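Local coordinates for topoisomerase I-like protein (Leishmania donovani, PDB 2B9S) that probably relaxes supercoiled DNA, as the large subunit of a heterodimeric type IB topoisomerase, by nicking and resealing one strand, at residues 270-275 and 348-353; 319-324 and 337-342. All blocks are in the same frame, centred on the assembly; numbering follows the deposited sequence.

Both contacts lie in the catalytic core of the enzyme and both draw on helix 341-351. Coming from the N terminus, the chain leaves the long helix 236-266 and enters helix 272-287, whose first turn is one half of contact 1. It then runs through strand 313-315 to strand 320-326, turns back along strand 332-338 and passes through two residues into helix 341-351; contact 2 closes this short loop of twelve residues. The far end of that helix returns to 270-275 and closes the wider loop of contact 1, inside which contact 2 is nested. Contact 1 ties helix 272-287 to helix 341-351; contact 2 ties the hairpin strands to each other and to the start of helix 341-351.

Contact 1. Residues 270-275 and 348-353; sequences NDLHVA and QRFTRR
R349 and F350, neighbours near the C-terminal end of helix 341-351, reach across to L272 and A275 in the first turn of helix 272-287. R349 leaves its helix with CB directed at the other segment and CG anti to the backbone N (chi1 -160°). CG and CD carry the chain onward, a bend at chi3 (104°) turns the head, and contact is made at the far end by NH2. This nitrogen lies 3.6 Å from L272 CD1, which sits at the edge of the guanidinium near its plane, and 4.1 Å from A275 CB. The same L272 methyl also touches the F350 ring, CD1 to CE1 at 4.1 Å, so it is shared by a charged and an aromatic neighbour. Deeper in, F350 CZ meets A275 C at 3.9 Å, with the backbone carbonyl at the ring edge; Q276 and V279 extend the wall along helix 272-287. D271 caps that helix: its OD1 accepts from V274 N at 3.3 Å, the donor standing well above the carboxylate plane. The arrangement is helix-to-helix packing in which methyl groups and an aromatic ring meet beside a charged arginine head, the C-terminal end of one helix against the capped N-terminal turn of another, within the topoisomerase IB catalytic core.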
# COMPACT_ATOMS: atom_id res chain seq x y z
N ASN D 270 0.64 37.00 9.83
CA ASN D 270 -0.71 37.51 9.62
C ASN D 270 -1.27 37.01 8.29
O ASN D 270 -2.44 37.23 7.98
CB ASN D 270 -0.77 39.04 9.72
CG ASN D 270 -0.12 39.74 8.54
OD1 ASN D 270 1.11 39.72 8.38
ND2 ASN D 270 -0.94 40.39 7.71
N ASP D 271 -0.43 36.31 7.53
CA ASP D 271 -0.90 35.62 6.33
C ASP D 271 -1.54 34.29 6.75
O ASP D 271 -0.90 33.45 7.40
CB ASP D 271 0.25 35.41 5.34
CG ASP D 271 -0.19 34.70 4.08
OD1 ASP D 271 -1.04 33.80 4.18
OD2 ASP D 271 0.30 35.02 2.99
N LEU D 272 -2.81 34.09 6.39
CA LEU D 272 -3.56 32.92 6.87
C LEU D 272 -3.02 31.59 6.31
O LEU D 272 -2.92 30.61 7.04
CB LEU D 272 -5.07 33.07 6.61
CG LEU D 272 -6.03 32.04 7.20
CD1 LEU D 272 -6.01 32.09 8.74
CD2 LEU D 272 -7.43 32.25 6.63
N HIS D 273 -2.66 31.58 5.02
CA HIS D 273 -1.99 30.43 4.41
C HIS D 273 -0.70 30.04 5.15
O HIS D 273 -0.48 28.86 5.45
CB HIS D 273 -1.70 30.68 2.92
CG HIS D 273 -0.79 29.65 2.31
ND1 HIS D 273 -1.15 28.33 2.18
CD2 HIS D 273 0.47 29.75 1.82
CE1 HIS D 273 -0.15 27.65 1.64
NE2 HIS D 273 0.85 28.50 1.42
N VAL D 274 0.14 31.04 5.45
CA VAL D 274 1.44 30.81 6.10
C VAL D 274 1.28 30.21 7.51
O VAL D 274 1.99 29.24 7.86
CB VAL D 274 2.33 32.10 6.11
CG1 VAL D 274 3.66 31.86 6.81
CG2 VAL D 274 2.63 32.57 4.69
N ALA D 275 0.36 30.77 8.30
CA ALA D 275 0.10 30.30 9.67
C ALA D 275 -0.44 28.87 9.69
O ALA D 275 -0.05 28.07 10.55
CB ALA D 275 -0.84 31.24 10.41
N GLN D 348 -7.65 27.41 17.84
CA GLN D 348 -8.89 28.06 18.23
C GLN D 348 -9.34 29.04 17.14
O GLN D 348 -10.51 29.12 16.83
CB GLN D 348 -8.74 28.80 19.58
CG GLN D 348 -8.45 27.89 20.79
CD GLN D 348 -8.17 28.69 22.05
OE1 GLN D 348 -7.30 29.58 22.07
NE2 GLN D 348 -8.91 28.39 23.12
N ARG D 349 -8.40 29.76 16.57
CA ARG D 349 -8.65 30.64 15.45
C ARG D 349 -9.17 29.86 14.24
O ARG D 349 -10.14 30.27 13.58
CB ARG D 349 -7.38 31.43 15.09
CG ARG D 349 -7.64 32.69 14.28
CD ARG D 349 -6.38 33.55 14.12
NE ARG D 349 -5.76 33.46 12.78
CZ ARG D 349 -4.49 33.75 12.51
NH1 ARG D 349 -3.68 34.15 13.50
NH2 ARG D 349 -4.01 33.65 11.27
N PHE D 350 -8.54 28.71 13.97
CA PHE D 350 -8.81 27.92 12.77
C PHE D 350 -10.16 27.22 12.82
O PHE D 350 -10.61 26.72 11.79
CB PHE D 350 -7.71 26.86 12.53
CG PHE D 350 -6.36 27.43 12.19
CD1 PHE D 350 -6.20 28.78 11.87
CD2 PHE D 350 -5.24 26.60 12.17
CE1 PHE D 350 -4.95 29.29 11.57
CE2 PHE D 350 -3.99 27.10 11.85
CZ PHE D 350 -3.83 28.44 11.55
N THR D 351 -10.78 27.16 14.00
CA THR D 351 -12.03 26.42 14.17
C THR D 351 -13.21 27.23 14.72
O THR D 351 -14.31 26.70 14.78
CB THR D 351 -11.87 25.16 15.10
OG1 THR D 351 -11.41 25.56 16.40
CG2 THR D 351 -10.91 24.15 14.51
N ARG D 352 -13.01 28.48 15.13
CA ARG D 352 -13.98 29.08 16.06
C ARG D 352 -15.47 29.07 15.63
O ARG D 352 -16.34 28.62 16.39
CB ARG D 352 -13.53 30.44 16.62
CG ARG D 352 -13.55 31.62 15.68
CD ARG D 352 -13.41 32.90 16.48
NE ARG D 352 -14.70 33.49 16.83
CZ ARG D 352 -15.16 34.62 16.28
NH1 ARG D 352 -14.42 35.23 15.36
NH2 ARG D 352 -16.35 35.14 16.63
N ARG D 353 -15.80 29.57 14.45
CA ARG D 353 -17.23 29.63 14.16
C ARG D 353 -17.66 28.62 13.08
O ARG D 353 -18.72 28.75 12.48
CB ARG D 353 -17.67 31.09 13.85

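Contact 2. Residues 319-324 and 337-342; sequences NIVRFD and VAVLPE
I320 pairs with A338 and V321 with V337 in an antiparallel beta hairpin, the two arms being strands 320-326 and 332-338; strand 313-315 flanks the first arm on its other edge. Three backbone hydrogen bonds join the two segments, and the pairing goes on at F323 with N335. V321 and V337 form the hydrogen-bonded pair, V321 N giving to V337 O and V337 N to V321 O, each at 2.7 Å. Beyond the non-hydrogen-bonded pair, V339 N gives to N319 O at 2.9 Å in a nearly straight bond (170° at the hydrogen), which continues the pairing past the end of the second strand. A CA-H...O contact from I320 CA to V337 O, 3.2 Å, adds to it.

Apolar contacts fall on both faces. I320 CG1 lies beside A338 CB at 4.1 Å on one. On the other, V321 CG2 meets V339 CG2 at 3.8 Å. V337 has CG1 anti to its backbone N (chi1 -175°), which leaves CG2 to come obliquely to F323 CD2, also at 3.8 Å. L287 of helix 272-287 touches both F323 and V337, and F283 meets the F323 ring edge-to-face, so this face of the hairpin packs on that helix.

Where the chain turns into helix 341-351, the N319 side chain runs obliquely past P341, its ND2 lying 3.7 Å from P341 CB.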
# COMPACT_ATOMS: atom_id res chain seq x y z
N ASN D 319 -3.87 22.96 27.12
CA ASN D 319 -3.17 22.96 25.82
C ASN D 319 -3.13 21.59 25.15
O ASN D 319 -2.25 21.29 24.36
CB ASN D 319 -1.75 23.54 25.95
CG ASN D 319 -1.76 25.02 26.19
OD1 ASN D 319 -2.72 25.72 25.83
ND2 ASN D 319 -0.70 25.53 26.81
N ILE D 320 -4.11 20.77 25.48
CA ILE D 320 -4.22 19.42 24.97
C ILE D 320 -5.23 19.37 23.80
O ILE D 320 -6.36 19.87 23.91
CB ILE D 320 -4.53 18.44 26.14
CG1 ILE D 320 -3.26 18.24 26.97
CG2 ILE D 320 -5.04 17.09 25.63
CD1 ILE D 320 -3.50 17.72 28.37
N VAL D 321 -4.77 18.83 22.67
CA VAL D 321 -5.64 18.54 21.53
C VAL D 321 -5.91 17.05 21.49
O VAL D 321 -4.99 16.25 21.49
CB VAL D 321 -5.04 19.00 20.19
CG1 VAL D 321 -6.11 19.02 19.09
CG2 VAL D 321 -4.44 20.38 20.32
N ARG D 322 -7.19 16.69 21.52
CA ARG D 322 -7.65 15.34 21.25
C ARG D 322 -7.98 15.15 19.75
O ARG D 322 -8.97 15.71 19.25
CB ARG D 322 -8.89 15.03 22.08
CG ARG D 322 -9.41 13.63 21.90
CD ARG D 322 -10.37 13.27 23.00
NE ARG D 322 -9.69 13.15 24.29
CZ ARG D 322 -10.31 13.07 25.48
NH1 ARG D 322 -11.63 13.09 25.56
NH2 ARG D 322 -9.59 12.97 26.59
N PHE D 323 -7.14 14.36 19.07
CA PHE D 323 -7.35 13.92 17.68
C PHE D 323 -8.21 12.64 17.64
O PHE D 323 -7.96 11.71 18.39
CB PHE D 323 -6.00 13.60 17.03
CG PHE D 323 -5.14 14.81 16.77
CD1 PHE D 323 -5.10 15.39 15.51
CD2 PHE D 323 -4.35 15.36 17.78
CE1 PHE D 323 -4.31 16.50 15.25
CE2 PHE D 323 -3.57 16.47 17.54
CZ PHE D 323 -3.54 17.04 16.27
N ASP D 324 -9.20 12.60 16.76
CA ASP D 324 -9.93 11.34 16.51
C ASP D 324 -10.42 11.28 15.07
O ASP D 324 -11.36 11.99 14.68
CB ASP D 324 -11.09 11.17 17.50
CG ASP D 324 -11.76 9.80 17.40
OD1 ASP D 324 -11.36 8.93 16.58
OD2 ASP D 324 -12.72 9.60 18.17
N VAL D 337 -2.79 15.16 22.66
CA VAL D 337 -1.50 15.76 22.40
C VAL D 337 -1.40 17.13 23.07
O VAL D 337 -2.24 18.01 22.83
CB VAL D 337 -1.23 15.94 20.85
CG1 VAL D 337 0.18 16.47 20.58
CG2 VAL D 337 -1.43 14.63 20.11
N ALA D 338 -0.36 17.29 23.90
CA ALA D 338 -0.05 18.57 24.51
C ALA D 338 0.75 19.38 23.51
O ALA D 338 1.87 18.99 23.15
CB ALA D 338 0.72 18.36 25.81
N VAL D 339 0.18 20.47 23.03
CA VAL D 339 0.84 21.27 21.99
C VAL D 339 1.37 22.58 22.54
O VAL D 339 0.95 23.04 23.61
CB VAL D 339 -0.10 21.55 20.75
CG1 VAL D 339 -0.55 20.24 20.09
CG2 VAL D 339 -1.29 22.40 21.15
N LEU D 340 2.28 23.19 21.78
CA LEU D 340 2.70 24.56 22.05
C LEU D 340 1.47 25.45 22.26
O LEU D 340 0.48 25.31 21.54
CB LEU D 340 3.57 25.09 20.91
CG LEU D 340 4.88 24.35 20.63
CD1 LEU D 340 5.66 25.03 19.52
CD2 LEU D 340 5.74 24.22 21.90
N PRO D 341 1.50 26.34 23.28
CA PRO D 341 0.39 27.29 23.47
C PRO D 341 0.08 28.15 22.23
O PRO D 341 -1.07 28.50 22.02
CB PRO D 341 0.83 28.17 24.65
CG PRO D 341 2.25 27.79 24.96
CD PRO D 341 2.53 26.46 24.34
N GLU D 342 1.10 28.47 21.45
CA GLU D 342 0.94 29.25 20.22
C GLU D 342 0.21 28.46 19.12
O GLU D 342 -0.44 29.07 18.27
CB GLU D 342 2.30 29.74 19.72